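Autolysin E (Staphylococcus aureus, PDB 4PI8) probably cleaves the glycan strands of peptidoglycan as a cell-wall glycosidase of the lysozyme clan, and binds a NAG-NAM disaccharide. Local coordinates at residues D53-D58 / K219-R223; G76-L80 / T109-K113; L177-Q181 / R223-Y227. The protein carries 1 engineered substitution. One frame throughout, in Å; residues are numbered along the deposited sequence.

Interaction 1 (D53-D58 / K219-R223); sequences DMKYMD and KDDIR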
ATOM      1  N   ASP A  53       4.240   1.646 -16.130  1.00 30.26           N
ATOM      2  CA  ASP A  53       5.305   1.232 -15.229  1.00 31.34           C
ATOM      3  C   ASP A  53       5.261   1.913 -13.855  1.00 24.79           C
ATOM      4  O   ASP A  53       6.265   1.986 -13.127  1.00 21.72           O
ATOM      5  CB  ASP A  53       6.662   1.374 -15.921  1.00 38.10           C
ATOM      6  CG  ASP A  53       6.976   0.157 -16.832  1.00 45.64           C
ATOM      7  OD1 ASP A  53       6.037  -0.641 -17.129  1.00 52.94           O
ATOM      8  OD2 ASP A  53       8.147  -0.016 -17.229  1.00 51.85           O
ATOM      9  N   MET A  54       4.079   2.354 -13.440  1.00 20.66           N
ATOM     10  CA  MET A  54       3.842   2.921 -12.085  0.50 19.46           C
ATOM     11  C   MET A  54       4.286   1.965 -10.979  1.00 16.43           C
ATOM     12  O   MET A  54       4.696   2.454  -9.957  1.00 16.41           O
ATOM     13  CB  MET A  54       2.337   3.212 -11.764  0.50 20.48           C
ATOM     14  CG  MET A  54       1.752   4.609 -11.937  0.50 23.27           C
ATOM     15  SD  MET A  54       2.893   5.929 -11.492  0.50 24.85           S
ATOM     16  CE  MET A  54       3.404   6.069 -13.141  0.50 16.50           C
ATOM     17  N   LYS A  55       4.154   0.636 -11.185  1.00 15.68           N
ATOM     18  CA  LYS A  55       4.531  -0.281 -10.102  1.00 15.90           C
ATOM     19  C   LYS A  55       6.041  -0.313  -9.885  1.00 15.49           C
ATOM     20  O   LYS A  55       6.495  -0.850  -8.850  1.00 14.41           O
ATOM     21  CB  LYS A  55       3.883  -1.608 -10.191  0.54 18.33           C
ATOM     22  CG  LYS A  55       4.328  -2.460 -11.328  0.54 19.30           C
ATOM     23  CD  LYS A  55       3.739  -3.850 -11.212  0.54 21.51           C
ATOM     24  CE  LYS A  55       2.473  -4.095 -12.006  0.54 22.19           C
ATOM     25  NZ  LYS A  55       2.122  -5.544 -12.082  0.54 20.64           N
ATOM     26  N   TYR A  56       6.828   0.217 -10.826  1.00 14.29           N
ATOM     27  CA  TYR A  56       8.276   0.175 -10.752  1.00 15.16           C
ATOM     28  C   TYR A  56       8.870   1.522 -10.480  1.00 14.79           C
ATOM     29  O   TYR A  56      10.070   1.719 -10.485  1.00 16.86           O
ATOM     30  CB  TYR A  56       8.801  -0.400 -12.077  1.00 15.08           C
ATOM     31  CG  TYR A  56       8.247  -1.746 -12.403  1.00 15.68           C
ATOM     32  CD1 TYR A  56       8.508  -2.871 -11.658  1.00 16.46           C
ATOM     33  CD2 TYR A  56       7.362  -1.897 -13.482  1.00 17.26           C
ATOM     34  CE1 TYR A  56       7.953  -4.083 -11.968  1.00 18.62           C
ATOM     35  CE2 TYR A  56       6.827  -3.126 -13.792  1.00 19.04           C
ATOM     36  CZ  TYR A  56       7.126  -4.226 -13.038  1.00 19.18           C
ATOM     37  OH  TYR A  56       6.556  -5.468 -13.330  1.00 22.78           O
ATOM     38  N   MET A  57       8.024   2.513 -10.198  1.00 14.74           N
ATOM     39  CA  MET A  57       8.422   3.889  -9.968  1.00 14.64           C
ATOM     40  C   MET A  57       8.705   4.179  -8.502  1.00 13.97           C
ATOM     41  O   MET A  57       7.901   3.821  -7.604  1.00 13.95           O
ATOM     42  CB  MET A  57       7.335   4.811 -10.473  1.00 16.55           C
ATOM     43  CG  MET A  57       7.735   6.246 -10.466  1.00 16.63           C
ATOM     44  SD  MET A  57       6.379   7.382 -10.815  1.00 18.76           S
ATOM     45  CE  MET A  57       5.562   7.242  -9.210  1.00 20.22           C
ATOM     46  N   ASP A  58       9.776   4.891  -8.200  1.00 14.55           N
ATOM     47  CA  ASP A  58      10.162   5.226  -6.863  1.00 14.58           C
ATOM     48  C   ASP A  58       9.103   6.146  -6.263  1.00 15.22           C
ATOM     49  O   ASP A  58       8.810   7.218  -6.831  1.00 17.04           O
ATOM     50  CB  ASP A  58      11.522   5.932  -6.947  1.00 15.75           C
ATOM     51  CG  ASP A  58      12.061   6.381  -5.654  1.00 19.17           C
ATOM     52  OD1 ASP A  58      11.440   6.355  -4.600  1.00 17.45           O
ATOM     53  OD2 ASP A  58      13.278   6.818  -5.635  1.00 24.27           O
ATOM     54  N   LYS A 219       6.663  11.390 -14.015  1.00 25.89           N
ATOM     55  CA  LYS A 219       7.117  10.168 -13.312  1.00 27.00           C
ATOM     56  C   LYS A 219       8.548  10.314 -12.818  1.00 28.02           C
ATOM     57  O   LYS A 219       9.367  10.911 -13.517  1.00 29.76           O
ATOM     58  CB  LYS A 219       7.068   8.983 -14.267  1.00 29.64           C
ATOM     59  CG  LYS A 219       5.673   8.541 -14.625  1.00 34.76           C
ATOM     60  CD  LYS A 219       5.668   7.240 -15.412  1.00 42.06           C
ATOM     61  CE  LYS A 219       6.022   7.471 -16.874  1.00 47.42           C
ATOM     62  NZ  LYS A 219       6.657   6.274 -17.507  1.00 52.24           N
ATOM     63  N   ASP A 220       8.850   9.750 -11.638  1.00 25.76           N
ATOM     64  CA  ASP A 220      10.186   9.694 -11.078  1.00 26.40           C
ATOM     65  C   ASP A 220      10.828   8.418 -11.613  1.00 24.75           C
ATOM     66  O   ASP A 220      10.368   7.809 -12.589  1.00 24.99           O
ATOM     67  CB  ASP A 220      10.110   9.708  -9.509  1.00 29.75           C
ATOM     68  CG  ASP A 220       9.863  11.140  -8.911  1.00 40.23           C
ATOM     69  OD1 ASP A 220      10.754  12.040  -9.094  1.00 47.55           O
ATOM     70  OD2 ASP A 220       8.790  11.369  -8.224  1.00 40.37           O
ATOM     71  N   ASP A 221      11.925   8.022 -10.983  1.00 26.41           N
ATOM     72  CA  ASP A 221      12.773   6.996 -11.513  1.00 28.30           C
ATOM     73  C   ASP A 221      12.089   5.651 -11.571  1.00 23.44           C
ATOM     74  O   ASP A 221      11.409   5.225 -10.608  1.00 22.48           O
ATOM     75  CB  ASP A 221      14.056   6.875 -10.649  1.00 33.62           C
ATOM     76  CG  ASP A 221      14.926   8.150 -10.699  1.00 46.15           C
ATOM     77  OD1 ASP A 221      15.091   8.721 -11.817  1.00 52.23           O
ATOM     78  OD2 ASP A 221      15.422   8.584  -9.626  1.00 55.35           O
ATOM     79  N   ILE A 222      12.262   4.956 -12.667  1.00 21.52           N
ATOM     80  CA  ILE A 222      11.741   3.648 -12.880  1.00 22.66           C
ATOM     81  C   ILE A 222      12.885   2.649 -12.807  1.00 23.24           C
ATOM     82  O   ILE A 222      13.940   2.806 -13.449  1.00 24.65           O
ATOM     83  CB  ILE A 222      11.139   3.485 -14.287  1.00 24.96           C
ATOM     84  CG1 ILE A 222      10.082   4.584 -14.576  1.00 28.09           C
ATOM     85  CG2 ILE A 222      10.641   2.067 -14.496  1.00 26.91           C
ATOM     86  CD1 ILE A 222       8.935   4.660 -13.596  1.00 27.50           C
ATOM     87  N   ARG A 223      12.708   1.638 -11.991  1.00 18.35           N
ATOM     88  CA  ARG A 223      13.747   0.608 -11.827  1.00 18.55           C
ATOM     89  C   ARG A 223      13.364  -0.605 -12.601  1.00 18.01           C
ATOM     90  O   ARG A 223      12.285  -1.177 -12.448  1.00 18.78           O
ATOM     91  CB  ARG A 223      13.928   0.259 -10.377  1.00 18.30           C
ATOM     92  CG  ARG A 223      14.889  -0.909 -10.224  1.00 18.08           C
ATOM     93  CD  ARG A 223      15.271  -1.118  -8.775  1.00 17.80           C
ATOM     94  NE  ARG A 223      16.035  -2.341  -8.672  1.00 17.73           N
ATOM     95  CZ  ARG A 223      16.765  -2.713  -7.626  1.00 18.64           C
ATOM     96  NH1 ARG A 223      16.885  -1.956  -6.541  1.00 20.98           N
ATOM     97  NH2 ARG A 223      17.407  -3.861  -7.719  1.00 19.44           N
TER
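Met-57 and Ile-222 form a single antiparallel beta bridge, as a non-hydrogen-bonded pair, between two loops far apart in the chain. The bridge is closed on each side by a backbone bond: Arg-223 N gives to Tyr-56 O at 3.0 Å, almost straight at 171°, and Asp-58 N gives to Asp-221 O at 2.9 Å. Between them the CA hydrogens of Met-57 and Ile-222 face carbonyls of the opposite segment, the shorter contact being Met-57 CA to Asp-221 O at 3.3 Å.

The tight part lies on the Met-57 side. Ile-222 turns CG1 beside its own backbone N, and a second bend at chi2 (-57°) swings CD1 across the flank of Met-57, 3.5 Å from its CB. The other branch, CG2, meets Tyr-56 CB at 3.9 Å. The beta branch thus lets one side chain touch two neighbours. Met-57 in turn extends straight to its sulfur, where unbranched reach and a soft, polarisable atom suit a spot that is mostly apolar yet faces a backbone N-H. Beyond the contact this buried methionine packs on Met-208 and Tyr-212 of helix 200-215.

The opposite character appears at the margins, where Asp-53, Lys-219 and Asp-221 are exposed. No salt bridge forms across the contact, although the stem of Lys-219 still lies against Met-57 SD. Asp-53 turns its OD2 to His-49, and Asp-58 OD1 is hydrogen-bonded to Thr-60 OG1. Asp-58 OD2 stands 4.9 Å from Asp-221 OD2, two like charges that solvent probably screens. An exposed aspartate suits position 221, since its carboxylate can probably be hydrated while its backbone carbonyl does the joining.

At the far end of its chain, Met-57 SD weakly accepts a hydrogen bond from Asp-220 N, at 3.5 Å.

Interaction 2 (G76-L80 / T109-K113); sequences GKGIL and TGNGK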
ATOM      1  N   GLY A  76     -15.854  12.786  -3.199  1.00 17.32           N
ATOM      2  CA  GLY A  76     -16.656  11.609  -3.290  1.00 16.98           C
ATOM      3  C   GLY A  76     -16.009  10.358  -2.788  1.00 16.22           C
ATOM      4  O   GLY A  76     -16.486   9.211  -3.038  1.00 18.79           O
ATOM      5  N   LYS A  77     -14.961  10.465  -1.951  1.00 15.71           N
ATOM      6  CA  LYS A  77     -14.287   9.306  -1.383  1.00 14.78           C
ATOM      7  C   LYS A  77     -14.544   9.104   0.105  1.00 13.80           C
ATOM      8  O   LYS A  77     -13.653   8.782   0.905  1.00 14.44           O
ATOM      9  CB  LYS A  77     -12.750   9.400  -1.675  1.00 15.63           C
ATOM     10  CG  LYS A  77     -12.434   9.579  -3.126  1.00 16.69           C
ATOM     11  CD  LYS A  77     -12.995   8.451  -4.040  1.00 19.47           C
ATOM     12  CE  LYS A  77     -12.487   8.732  -5.433  1.00 22.00           C
ATOM     13  NZ  LYS A  77     -13.022   7.726  -6.414  1.00 26.26           N
ATOM     14  N   GLY A  78     -15.822   9.246   0.506  1.00 14.88           N
ATOM     15  CA  GLY A  78     -16.193   8.817   1.803  1.00 14.65           C
ATOM     16  C   GLY A  78     -15.480   9.499   2.952  1.00 13.35           C
ATOM     17  O   GLY A  78     -15.381  10.735   2.974  1.00 13.47           O
ATOM     18  N   ILE A  79     -14.999   8.714   3.869  1.00 13.23           N
ATOM     19  CA  ILE A  79     -14.259   9.206   5.020  1.00 12.50           C
ATOM     20  C   ILE A  79     -12.975   9.949   4.635  1.00 12.77           C
ATOM     21  O   ILE A  79     -12.452  10.695   5.432  1.00 13.57           O
ATOM     22  CB  ILE A  79     -13.993   8.089   6.019  1.00 13.28           C
ATOM     23  CG1 ILE A  79     -13.617   8.616   7.378  1.00 14.11           C
ATOM     24  CG2 ILE A  79     -12.943   7.074   5.521  1.00 14.29           C
ATOM     25  CD1 ILE A  79     -13.747   7.583   8.469  1.00 15.36           C
ATOM     26  N   LEU A  80     -12.485   9.746   3.423  1.00 12.70           N
ATOM     27  CA  LEU A  80     -11.262  10.426   2.979  1.00 12.50           C
ATOM     28  C   LEU A  80     -11.521  11.785   2.358  1.00 12.69           C
ATOM     29  O   LEU A  80     -10.589  12.586   2.180  1.00 12.71           O
ATOM     30  CB  LEU A  80     -10.467   9.504   2.015  1.00 13.08           C
ATOM     31  CG  LEU A  80     -10.081   8.184   2.600  1.00 14.25           C
ATOM     32  CD1 LEU A  80      -9.400   7.336   1.483  1.00 15.78           C
ATOM     33  CD2 LEU A  80      -9.294   8.250   3.876  1.00 14.83           C
ATOM     34  N   THR A 109      -9.480   1.078   1.465  1.00 17.12           N
ATOM     35  CA  THR A 109     -10.698   1.481   2.162  1.00 16.51           C
ATOM     36  C   THR A 109     -11.931   1.381   1.286  1.00 18.84           C
ATOM     37  O   THR A 109     -12.999   1.913   1.628  1.00 18.33           O
ATOM     38  CB  THR A 109     -10.584   2.945   2.660  1.00 17.38           C
ATOM     39  OG1 THR A 109     -10.461   3.865   1.581  1.00 15.69           O
ATOM     40  CG2 THR A 109      -9.474   3.075   3.661  1.00 17.46           C
ATOM     41  N   GLY A 110     -11.799   0.845   0.063  1.00 16.31           N
ATOM     42  CA  GLY A 110     -12.955   0.815  -0.796  1.00 18.02           C
ATOM     43  C   GLY A 110     -13.400   2.169  -1.194  1.00 17.74           C
ATOM     44  O   GLY A 110     -14.557   2.559  -1.044  1.00 18.08           O
ATOM     45  N   ASN A 111     -12.492   2.977  -1.705  1.00 18.15           N
ATOM     46  CA  ASN A 111     -12.766   4.361  -2.103  1.00 19.27           C
ATOM     47  C   ASN A 111     -13.294   5.198  -0.957  1.00 17.91           C
ATOM     48  O   ASN A 111     -14.088   6.098  -1.143  1.00 19.57           O
ATOM     49  CB  ASN A 111     -13.675   4.444  -3.315  1.00 22.35           C
ATOM     50  CG  ASN A 111     -12.907   4.356  -4.603  1.00 28.98           C
ATOM     51  OD1 ASN A 111     -11.743   4.748  -4.695  1.00 30.67           O
ATOM     52  ND2 ASN A 111     -13.533   3.743  -5.609  1.00 38.65           N
ATOM     53  N   GLY A 112     -12.804   4.922   0.208  1.00 15.48           N
ATOM     54  CA  GLY A 112     -13.197   5.616   1.442  1.00 16.93           C
ATOM     55  C   GLY A 112     -14.548   5.274   1.985  1.00 17.68           C
ATOM     56  O   GLY A 112     -14.972   5.816   3.012  1.00 17.58           O
ATOM     57  N   LYS A 113     -15.194   4.265   1.397  1.00 18.98           N
ATOM     58  CA  LYS A 113     -16.618   4.033   1.647  1.00 19.70           C
ATOM     59  C   LYS A 113     -16.895   2.738   2.315  1.00 21.52           C
ATOM     60  O   LYS A 113     -18.099   2.486   2.633  1.00 24.29           O
ATOM     61  CB  LYS A 113     -17.392   4.176   0.392  1.00 21.18           C
ATOM     62  CG  LYS A 113     -17.490   5.580  -0.122  1.00 25.71           C
ATOM     63  CD  LYS A 113     -18.247   5.609  -1.401  1.00 32.29           C
ATOM     64  CE  LYS A 113     -18.064   6.883  -2.161  1.00 36.12           C
ATOM     65  NZ  LYS A 113     -17.639   6.516  -3.549  1.00 41.48           N
TER
HETATM   66  O   HOH W   1     -10.528   6.402  -7.428  1.00 32.73           O
HETATM   67  O   HOH W   2     -15.503   6.208  -5.849  1.00 39.96           O
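Ile-79 and Gly-112 join two loops where the segment after helix 98-108 folds into a type I' beta turn, Gly-110 to Lys-113, set against the loop that follows helix 67-74. Ile-79 N gives to Gly-112 O at 3.0 Å. The backbones come close because both Gly-78 and Gly-112 lack side chains: Gly-112 CA lies 3.2 Å from Lys-77 O, its hydrogen aimed nearly straight at the carbonyl (165°). Positive phi at both positions also favours glycine.

Lys-77 lies alongside Asn-111, the two side chains pointing the same way. Its CB starts 3.6 Å from Asn-111 O. CG is held beside the backbone N, and a bend at chi2 (-58°) turns the chain so that CD still passes within 3.9 Å of Asn-111 O. From there the chain runs extended along the asparagine, and CE comes alongside Asn-111 OD1, while the aliphatic part also touches Leu-106 of helix 98-108. NZ does not bond to the amide directly. It donates to two waters, one of which returns a weak bond to Asn-111 OD1, while the other also accepts weakly from Lys-113 NZ. Lysine suits this place, with a greasy stem for the packing and a charged tip for the hydrated edge; the shared water probably also screens the two ammonium groups from each other.

On the inner side, Leu-80 packs against Ala-105 and Leu-106. Thr-109 hydrogen-bonds Ala-105 O through OG1 and closes an ST motif, the same oxygen accepting from Gly-112 N; Leu-80 CD1 touches that OG1 at 3.6 Å.

Interaction 3 (L177-Q181 / R223-Y227); sequences LNLYQ and RQTYY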
ATOM      1  N   LEU A 177      11.104   0.480  -2.217  1.00 12.29           N
ATOM      2  CA  LEU A 177      10.909   1.848  -2.655  1.00 13.72           C
ATOM      3  C   LEU A 177       9.845   2.006  -3.713  1.00 12.08           C
ATOM      4  O   LEU A 177       9.553   3.150  -4.103  1.00 13.46           O
ATOM      5  CB  LEU A 177      12.232   2.405  -3.230  1.00 17.08           C
ATOM      6  CG  LEU A 177      13.488   2.192  -2.394  1.00 18.59           C
ATOM      7  CD1 LEU A 177      14.634   2.926  -3.154  1.00 22.11           C
ATOM      8  CD2 LEU A 177      13.266   2.766  -1.028  1.00 19.02           C
ATOM      9  N   ASN A 178       9.353   0.920  -4.242  1.00 11.48           N
ATOM     10  CA  ASN A 178       8.285   0.937  -5.241  1.00 11.61           C
ATOM     11  C   ASN A 178       7.293  -0.139  -4.951  1.00 11.41           C
ATOM     12  O   ASN A 178       7.499  -1.005  -4.059  1.00 11.54           O
ATOM     13  CB  ASN A 178       8.863   0.937  -6.642  1.00 12.57           C
ATOM     14  CG  ASN A 178       9.553  -0.341  -7.013  1.00 13.13           C
ATOM     15  OD1 ASN A 178       9.170  -1.440  -6.623  1.00 13.25           O
ATOM     16  ND2 ASN A 178      10.588  -0.179  -7.870  1.00 14.27           N
ATOM     17  N   LEU A 179       6.140  -0.106  -5.637  1.00 11.67           N
ATOM     18  CA  LEU A 179       5.111  -1.054  -5.319  1.00 11.72           C
ATOM     19  C   LEU A 179       5.518  -2.514  -5.481  1.00 11.54           C
ATOM     20  O   LEU A 179       5.172  -3.397  -4.724  1.00 10.91           O
ATOM     21  CB  LEU A 179       3.813  -0.782  -6.123  1.00 12.21           C
ATOM     22  CG  LEU A 179       3.106   0.552  -5.799  1.00 12.06           C
ATOM     23  CD1 LEU A 179       2.105   0.842  -6.892  1.00 13.41           C
ATOM     24  CD2 LEU A 179       2.468   0.595  -4.445  1.00 12.73           C
ATOM     25  N   TYR A 180       6.220  -2.756  -6.594  1.00 12.49           N
ATOM     26  CA  TYR A 180       6.730  -4.117  -6.861  1.00 11.32           C
ATOM     27  C   TYR A 180       7.567  -4.653  -5.684  1.00 11.33           C
ATOM     28  O   TYR A 180       7.393  -5.774  -5.269  1.00 12.01           O
ATOM     29  CB  TYR A 180       7.564  -4.148  -8.153  1.00 12.34           C
ATOM     30  CG  TYR A 180       7.916  -5.565  -8.541  1.00 12.70           C
ATOM     31  CD1 TYR A 180       7.033  -6.366  -9.227  1.00 13.08           C
ATOM     32  CD2 TYR A 180       9.119  -6.129  -8.184  1.00 14.07           C
ATOM     33  CE1 TYR A 180       7.320  -7.683  -9.524  1.00 13.85           C
ATOM     34  CE2 TYR A 180       9.393  -7.465  -8.476  1.00 14.70           C
ATOM     35  CZ  TYR A 180       8.508  -8.214  -9.151  1.00 14.89           C
ATOM     36  OH  TYR A 180       8.791  -9.573  -9.413  1.00 16.28           O
ATOM     37  N   GLN A 181       8.474  -3.810  -5.213  1.00 11.34           N
ATOM     38  CA  GLN A 181       9.328  -4.213  -4.088  1.00 11.52           C
ATOM     39  C   GLN A 181       8.546  -4.384  -2.813  1.00 11.21           C
ATOM     40  O   GLN A 181       8.832  -5.276  -2.003  1.00 11.83           O
ATOM     41  CB  GLN A 181      10.486  -3.273  -3.849  1.00 12.36           C
ATOM     42  CG  GLN A 181      11.482  -3.204  -4.999  1.00 13.32           C
ATOM     43  CD  GLN A 181      12.454  -2.083  -4.812  1.00 15.03           C
ATOM     44  OE1 GLN A 181      12.096  -0.952  -4.478  1.00 15.63           O
ATOM     45  NE2 GLN A 181      13.751  -2.383  -4.989  1.00 18.37           N
ATOM     46  N   ARG A 223      12.708   1.638 -11.991  1.00 18.35           N
ATOM     47  CA  ARG A 223      13.747   0.608 -11.827  1.00 18.55           C
ATOM     48  C   ARG A 223      13.364  -0.605 -12.601  1.00 18.01           C
ATOM     49  O   ARG A 223      12.285  -1.177 -12.448  1.00 18.78           O
ATOM     50  CB  ARG A 223      13.928   0.259 -10.377  1.00 18.30           C
ATOM     51  CG  ARG A 223      14.889  -0.909 -10.224  1.00 18.08           C
ATOM     52  CD  ARG A 223      15.271  -1.118  -8.775  1.00 17.80           C
ATOM     53  NE  ARG A 223      16.035  -2.341  -8.672  1.00 17.73           N
ATOM     54  CZ  ARG A 223      16.765  -2.713  -7.626  1.00 18.64           C
ATOM     55  NH1 ARG A 223      16.885  -1.956  -6.541  1.00 20.98           N
ATOM     56  NH2 ARG A 223      17.407  -3.861  -7.719  1.00 19.44           N
ATOM     57  N   GLN A 224      14.293  -1.078 -13.437  1.00 22.79           N
ATOM     58  CA  GLN A 224      14.068  -2.216 -14.302  1.00 24.33           C
ATOM     59  C   GLN A 224      14.385  -3.612 -13.761  1.00 20.59           C
ATOM     60  O   GLN A 224      13.707  -4.569 -14.105  1.00 22.20           O
ATOM     61  CB  GLN A 224      14.964  -2.055 -15.574  1.00 31.05           C
ATOM     62  CG  GLN A 224      14.851  -0.727 -16.298  1.00 39.27           C
ATOM     63  CD  GLN A 224      13.481  -0.508 -16.912  1.00 46.29           C
ATOM     64  OE1 GLN A 224      12.897  -1.407 -17.536  1.00 53.57           O
ATOM     65  NE2 GLN A 224      12.960   0.699 -16.747  1.00 49.00           N
ATOM     66  N   THR A 225      15.449  -3.711 -12.998  1.00 19.15           N
ATOM     67  CA  THR A 225      16.097  -4.981 -12.737  1.00 19.63           C
ATOM     68  C   THR A 225      16.036  -5.321 -11.251  1.00 17.35           C
ATOM     69  O   THR A 225      16.473  -4.552 -10.414  1.00 18.52           O
ATOM     70  CB  THR A 225      17.549  -4.927 -13.242  1.00 21.69           C
ATOM     71  OG1 THR A 225      17.540  -4.725 -14.683  1.00 26.19           O
ATOM     72  CG2 THR A 225      18.288  -6.201 -12.952  1.00 22.26           C
ATOM     73  N   TYR A 226      15.557  -6.516 -11.007  1.00 17.22           N
ATOM     74  CA  TYR A 226      15.368  -7.047  -9.632  1.00 16.54           C
ATOM     75  C   TYR A 226      15.985  -8.382  -9.378  1.00 18.53           C
ATOM     76  O   TYR A 226      16.170  -8.731  -8.208  1.00 17.39           O
ATOM     77  CB  TYR A 226      13.866  -7.115  -9.337  1.00 17.02           C
ATOM     78  CG  TYR A 226      13.208  -5.775  -9.477  1.00 17.06           C
ATOM     79  CD1 TYR A 226      13.146  -4.883  -8.428  1.00 16.78           C
ATOM     80  CD2 TYR A 226      12.710  -5.385 -10.699  1.00 17.82           C
ATOM     81  CE1 TYR A 226      12.566  -3.643  -8.582  1.00 15.90           C
ATOM     82  CE2 TYR A 226      12.126  -4.148 -10.862  1.00 17.21           C
ATOM     83  CZ  TYR A 226      12.073  -3.287  -9.803  1.00 16.44           C
ATOM     84  OH  TYR A 226      11.522  -2.024  -9.974  1.00 17.26           O
ATOM     85  N   TYR A 227      16.247  -9.176 -10.428  1.00 16.86           N
ATOM     86  CA  TYR A 227      16.649 -10.565 -10.318  1.00 17.83           C
ATOM     87  C   TYR A 227      17.924 -10.797 -11.100  1.00 20.08           C
ATOM     88  O   TYR A 227      18.232 -10.056 -12.016  1.00 21.60           O
ATOM     89  CB  TYR A 227      15.528 -11.482 -10.823  1.00 17.83           C
ATOM     90  CG  TYR A 227      14.227 -11.336 -10.072  1.00 16.74           C
ATOM     91  CD1 TYR A 227      14.097 -11.822  -8.769  1.00 16.68           C
ATOM     92  CD2 TYR A 227      13.164 -10.680 -10.645  1.00 17.03           C
ATOM     93  CE1 TYR A 227      12.925 -11.678  -8.051  1.00 15.92           C
ATOM     94  CE2 TYR A 227      11.945 -10.579  -9.949  1.00 15.61           C
ATOM     95  CZ  TYR A 227      11.840 -11.028  -8.665  1.00 15.71           C
ATOM     96  OH  TYR A 227      10.660 -10.907  -7.922  1.00 16.40           O
TER
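The rings of Tyr-180 and Tyr-226 meet obliquely, their planes at 46° and their centroids 5.1 Å apart, with Tyr-180 CD2 set over the centre of one face of Tyr-226. Round the same ring, Gln-181 crosses at about a right angle and brings its CG to 3.8 Å from Tyr-226 CE1, while Asn-178 comes from the opposite direction and meets the edge. There Asn-178 ND2 gives to Tyr-226 OH at 3.0 Å, the hydroxyl tilted from an amide plane itself turned 68° from the ring; ND2 also bonds weakly to Tyr-56 O. Tyrosine suits the place because its ring packs against Tyr-180 and Gln-181 while its hydroxyl meets the amide.

Tyr-180 and Tyr-227 come from opposite directions and join at their hydroxyls, OH to OH 2.7 Å, each oxygen near the plane of the other's ring. Tyr-180 OH is also hydrogen-bonded to Met-45 O. The loop carrying Tyr-226 is braced by Arg-223, whose NE and NH2 grip Thr-225 O side-on, within the guanidinium plane.

With CG between its backbone N and carbonyl carbon (chi1 68°), Asn-178 brings its amide back over the helix start, OD1 accepting from Gln-181 N at 2.8 Å and ND2 directed to Tyr-226. Gln-181 OE1 accepts from Leu-177 N at 2.9 Å and weakly from Asn-178 N, completing the capping box that starts helix 179-184.

How the interactions relate
Interactions 1 and 3 are neighbours, their centres 8 Å apart, and both use the tail of the chain that follows helix 200-215; they share Arg-223, and a probable hydrogen bond from Tyr-180 N to Lys-55 O joins them. Interaction 2 stands apart, its centre 26 Å from that of interaction 1 and 29 Å from that of interaction 3. It closes locally, between loops flanking helices 84-94 and 98-108, and falls within the span of interaction 1, which ends on the same segment as interaction 3. The tail is thus fastened to residues 53-58 and the start of helix 179-184 away from the bound disaccharide, the side chain of Gln-181 lying about 12 Å from the NAG.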